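Local structure of TT1696 protein (Thermus thermophilus, 1UFB) at residues W7-A18 with A33-G44. The protein is of unknown function but has a HEPN domain and may bind DNA. Numbering follows the deposited sequence.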
# COMPACT_ATOMS: atom_id res chain seq x y z
N TRP A 7 -16.00 5.52 0.71
CA TRP A 7 -14.62 6.02 0.69
C TRP A 7 -14.23 6.61 2.03
O TRP A 7 -13.08 6.49 2.49
CB TRP A 7 -14.42 7.04 -0.45
CG TRP A 7 -14.36 6.37 -1.79
CD1 TRP A 7 -15.41 5.92 -2.53
CD2 TRP A 7 -13.17 6.03 -2.52
NE1 TRP A 7 -14.96 5.30 -3.69
CE2 TRP A 7 -13.59 5.36 -3.70
CE3 TRP A 7 -11.81 6.21 -2.29
CZ2 TRP A 7 -12.67 4.87 -4.67
CZ3 TRP A 7 -10.90 5.73 -3.23
CH2 TRP A 7 -11.34 5.07 -4.41
N LEU A 8 -15.21 7.23 2.70
CA LEU A 8 -14.87 7.77 4.01
C LEU A 8 -14.62 6.65 4.96
O LEU A 8 -13.76 6.74 5.84
CB LEU A 8 -16.03 8.64 4.56
CG LEU A 8 -15.68 10.10 4.49
CD1 LEU A 8 -14.51 10.41 5.49
CD2 LEU A 8 -15.31 10.44 3.04
N GLU A 9 -15.44 5.60 4.81
CA GLU A 9 -15.33 4.41 5.64
C GLU A 9 -13.92 3.81 5.42
O GLU A 9 -13.25 3.43 6.36
CB GLU A 9 -16.41 3.41 5.19
CG GLU A 9 -17.32 2.81 6.23
CD GLU A 9 -18.57 2.10 5.59
OE1 GLU A 9 -19.40 2.78 4.91
OE2 GLU A 9 -18.71 0.85 5.76
N GLN A 10 -13.51 3.71 4.15
CA GLN A 10 -12.17 3.18 3.82
C GLN A 10 -11.08 4.06 4.43
O GLN A 10 -10.08 3.56 4.93
CB GLN A 10 -11.98 3.18 2.31
CG GLN A 10 -10.67 2.48 1.86
CD GLN A 10 -10.59 1.02 2.32
OE1 GLN A 10 -11.57 0.26 2.21
NE2 GLN A 10 -9.40 0.60 2.81
N ALA A 11 -11.27 5.39 4.33
CA ALA A 11 -10.26 6.33 4.87
C ALA A 11 -10.10 6.11 6.36
O ALA A 11 -8.96 6.04 6.87
CB ALA A 11 -10.74 7.81 4.60
N ARG A 12 -11.24 6.00 7.08
CA ARG A 12 -11.19 5.76 8.55
C ARG A 12 -10.52 4.40 8.79
O ARG A 12 -9.69 4.25 9.70
CB ARG A 12 -12.60 5.81 9.19
CG ARG A 12 -13.19 7.27 9.35
CD ARG A 12 -14.52 7.30 10.10
NE ARG A 12 -15.56 6.54 9.36
CZ ARG A 12 -16.46 7.13 8.55
NH1 ARG A 12 -16.42 8.46 8.42
NH2 ARG A 12 -17.39 6.41 7.88
N HIS A 13 -10.85 3.40 7.99
CA HIS A 13 -10.19 2.08 8.18
C HIS A 13 -8.66 2.17 7.96
O HIS A 13 -7.85 1.55 8.68
CB HIS A 13 -10.78 1.01 7.20
CG HIS A 13 -10.12 -0.34 7.33
ND1 HIS A 13 -9.06 -0.75 6.54
CD2 HIS A 13 -10.29 -1.34 8.25
CE1 HIS A 13 -8.60 -1.91 6.96
NE2 HIS A 13 -9.33 -2.30 8.00
N ASN A 14 -8.28 2.88 6.90
CA ASN A 14 -6.85 3.07 6.61
C ASN A 14 -6.19 3.79 7.80
O ASN A 14 -5.06 3.44 8.16
CB ASN A 14 -6.66 3.97 5.32
CG ASN A 14 -7.07 3.27 4.02
OD1 ASN A 14 -7.19 3.93 2.95
ND2 ASN A 14 -7.23 1.94 4.06
N LEU A 15 -6.86 4.80 8.37
CA LEU A 15 -6.25 5.53 9.51
C LEU A 15 -6.17 4.56 10.71
O LEU A 15 -5.18 4.56 11.42
CB LEU A 15 -7.05 6.80 9.86
CG LEU A 15 -6.28 7.77 10.80
CD1 LEU A 15 -4.92 8.19 10.23
CD2 LEU A 15 -7.13 9.06 11.01
N ARG A 16 -7.17 3.72 10.91
CA ARG A 16 -7.05 2.71 12.01
C ARG A 16 -5.94 1.71 11.72
O ARG A 16 -5.24 1.23 12.66
CB ARG A 16 -8.39 1.96 12.30
CG ARG A 16 -9.47 2.96 12.83
CD ARG A 16 -10.74 2.25 13.27
NE ARG A 16 -11.45 1.64 12.16
CZ ARG A 16 -12.49 2.20 11.58
NH1 ARG A 16 -12.91 3.40 12.01
NH2 ARG A 16 -13.10 1.57 10.57
N HIS A 17 -5.78 1.36 10.46
CA HIS A 17 -4.67 0.45 10.12
C HIS A 17 -3.32 1.18 10.42
O HIS A 17 -2.35 0.53 10.86
CB HIS A 17 -4.63 0.03 8.63
CG HIS A 17 -3.48 -0.91 8.34
ND1 HIS A 17 -3.43 -2.20 8.84
CD2 HIS A 17 -2.35 -0.74 7.62
CE1 HIS A 17 -2.31 -2.78 8.43
NE2 HIS A 17 -1.64 -1.93 7.68
N ALA A 18 -3.22 2.48 10.12
CA ALA A 18 -1.95 3.19 10.40
C ALA A 18 -1.72 3.25 11.93
O ALA A 18 -0.59 3.15 12.39
CB ALA A 18 -1.95 4.69 9.75
N ALA A 33 -0.03 4.07 5.15
CA ALA A 33 -1.44 3.95 5.47
C ALA A 33 -2.01 5.33 5.78
O ALA A 33 -3.13 5.58 5.44
CB ALA A 33 -1.67 2.92 6.66
N ALA A 34 -1.24 6.25 6.37
CA ALA A 34 -1.76 7.59 6.63
C ALA A 34 -1.97 8.32 5.30
O ALA A 34 -2.97 9.04 5.08
CB ALA A 34 -0.76 8.38 7.53
N GLN A 35 -0.99 8.23 4.40
CA GLN A 35 -1.23 8.89 3.08
C GLN A 35 -2.51 8.25 2.42
O GLN A 35 -3.31 8.97 1.78
CB GLN A 35 -0.00 8.66 2.14
CG GLN A 35 -0.15 9.23 0.69
CD GLN A 35 -1.03 8.34 -0.24
OE1 GLN A 35 -1.16 7.14 -0.01
NE2 GLN A 35 -1.59 8.95 -1.35
N GLN A 36 -2.69 6.94 2.58
CA GLN A 36 -3.84 6.27 1.98
C GLN A 36 -5.15 6.73 2.61
O GLN A 36 -6.20 6.82 1.92
CB GLN A 36 -3.69 4.74 2.11
CG GLN A 36 -2.67 4.12 1.14
CD GLN A 36 -3.19 4.17 -0.30
OE1 GLN A 36 -2.85 5.08 -1.16
NE2 GLN A 36 -4.04 3.20 -0.61
N ALA A 37 -5.11 7.01 3.93
CA ALA A 37 -6.32 7.54 4.61
C ALA A 37 -6.65 8.89 4.00
O ALA A 37 -7.81 9.15 3.64
CB ALA A 37 -6.08 7.72 6.11
N ALA A 38 -5.63 9.75 3.88
CA ALA A 38 -5.88 11.08 3.31
C ALA A 38 -6.40 11.03 1.88
O ALA A 38 -7.33 11.75 1.49
CB ALA A 38 -4.59 11.95 3.36
N GLU A 39 -5.80 10.16 1.09
CA GLU A 39 -6.16 10.01 -0.30
C GLU A 39 -7.64 9.56 -0.43
O GLU A 39 -8.46 10.11 -1.22
CB GLU A 39 -5.19 8.93 -0.92
CG GLU A 39 -5.33 8.85 -2.48
CD GLU A 39 -4.65 7.62 -3.08
OE1 GLU A 39 -3.44 7.47 -2.95
OE2 GLU A 39 -5.35 6.81 -3.71
N ALA A 40 -7.98 8.48 0.28
CA ALA A 40 -9.35 7.91 0.21
C ALA A 40 -10.41 8.97 0.71
O ALA A 40 -11.52 9.13 0.09
CB ALA A 40 -9.42 6.59 1.08
N ALA A 41 -10.05 9.69 1.76
CA ALA A 41 -10.99 10.71 2.31
C ALA A 41 -11.23 11.78 1.28
O ALA A 41 -12.40 12.16 1.05
CB ALA A 41 -10.42 11.36 3.57
N LEU A 42 -10.15 12.28 0.62
CA LEU A 42 -10.35 13.31 -0.38
C LEU A 42 -11.08 12.76 -1.59
O LEU A 42 -11.88 13.45 -2.15
CB LEU A 42 -9.03 13.99 -0.77
CG LEU A 42 -8.47 14.86 0.37
CD1 LEU A 42 -7.11 15.36 0.09
CD2 LEU A 42 -9.42 16.10 0.53
N LYS A 43 -10.82 11.52 -2.00
CA LYS A 43 -11.55 10.97 -3.15
C LYS A 43 -13.05 10.91 -2.75
O LYS A 43 -13.91 11.21 -3.55
CB LYS A 43 -10.95 9.58 -3.50
CG LYS A 43 -9.69 9.78 -4.38
CD LYS A 43 -8.94 8.50 -4.67
CE LYS A 43 -7.72 8.86 -5.56
NZ LYS A 43 -6.99 7.49 -5.86
N GLY A 44 -13.34 10.60 -1.48
CA GLY A 44 -14.72 10.58 -1.06
C GLY A 44 -15.33 11.99 -1.08
O GLY A 44 -16.46 12.16 -1.53
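W7, A11, N14 and A18 of helix 4-24 meet A33, A37, A40, A41 and G44 of helix 27-48 in a close, alanine-lined antiparallel packing, the first helical hairpin of the HEPN-type helical bundle. The axes of the two segments come within 7.6 Å at 168°, a spacing that small residues permit. A40 fits as a knob into a hole made by W7, Q10, A11 and N14; in return N14 sits among A33, Q36, A37 and A40. A11 CB lies 3.4 Å from A37 O and also touches A41, while A18 CB meets A33 CB at 3.6 Å. At the other end, with CG anti to its carbonyl carbon (chi1 -75°), the W7 indole is swung toward A40 and K43. The K43 chain crosses its six-membered ring at a slant, CE3 lying 3.7 Å from K43 CB and CZ3 3.7 Å from K43 CD, while A40 O approaches the ring edge near its plane. G44 brings its CA to 3.6 Å from W7 CB, and its lack of a side chain suits this tight approach beside L8 CD2. Cutting W7 back to an alanine is likely to open a gap beside the K43 methylenes and A40, although the ammonium would keep its partners. Extended beyond CG, K43 carries its NZ to E39 OE2 (2.8 Å), a salt bridge within helix 27-48, and NZ also hydrogen-bonds to G55 O; Y91 OH of the second subunit hydrogen-bonds to E39 OE2. L15, A18 and A41 also touch helix 106-126. Cohesion between the helices rests mainly on closely fitted alanine methyls and backbone, with the buried N14 side chain set among them.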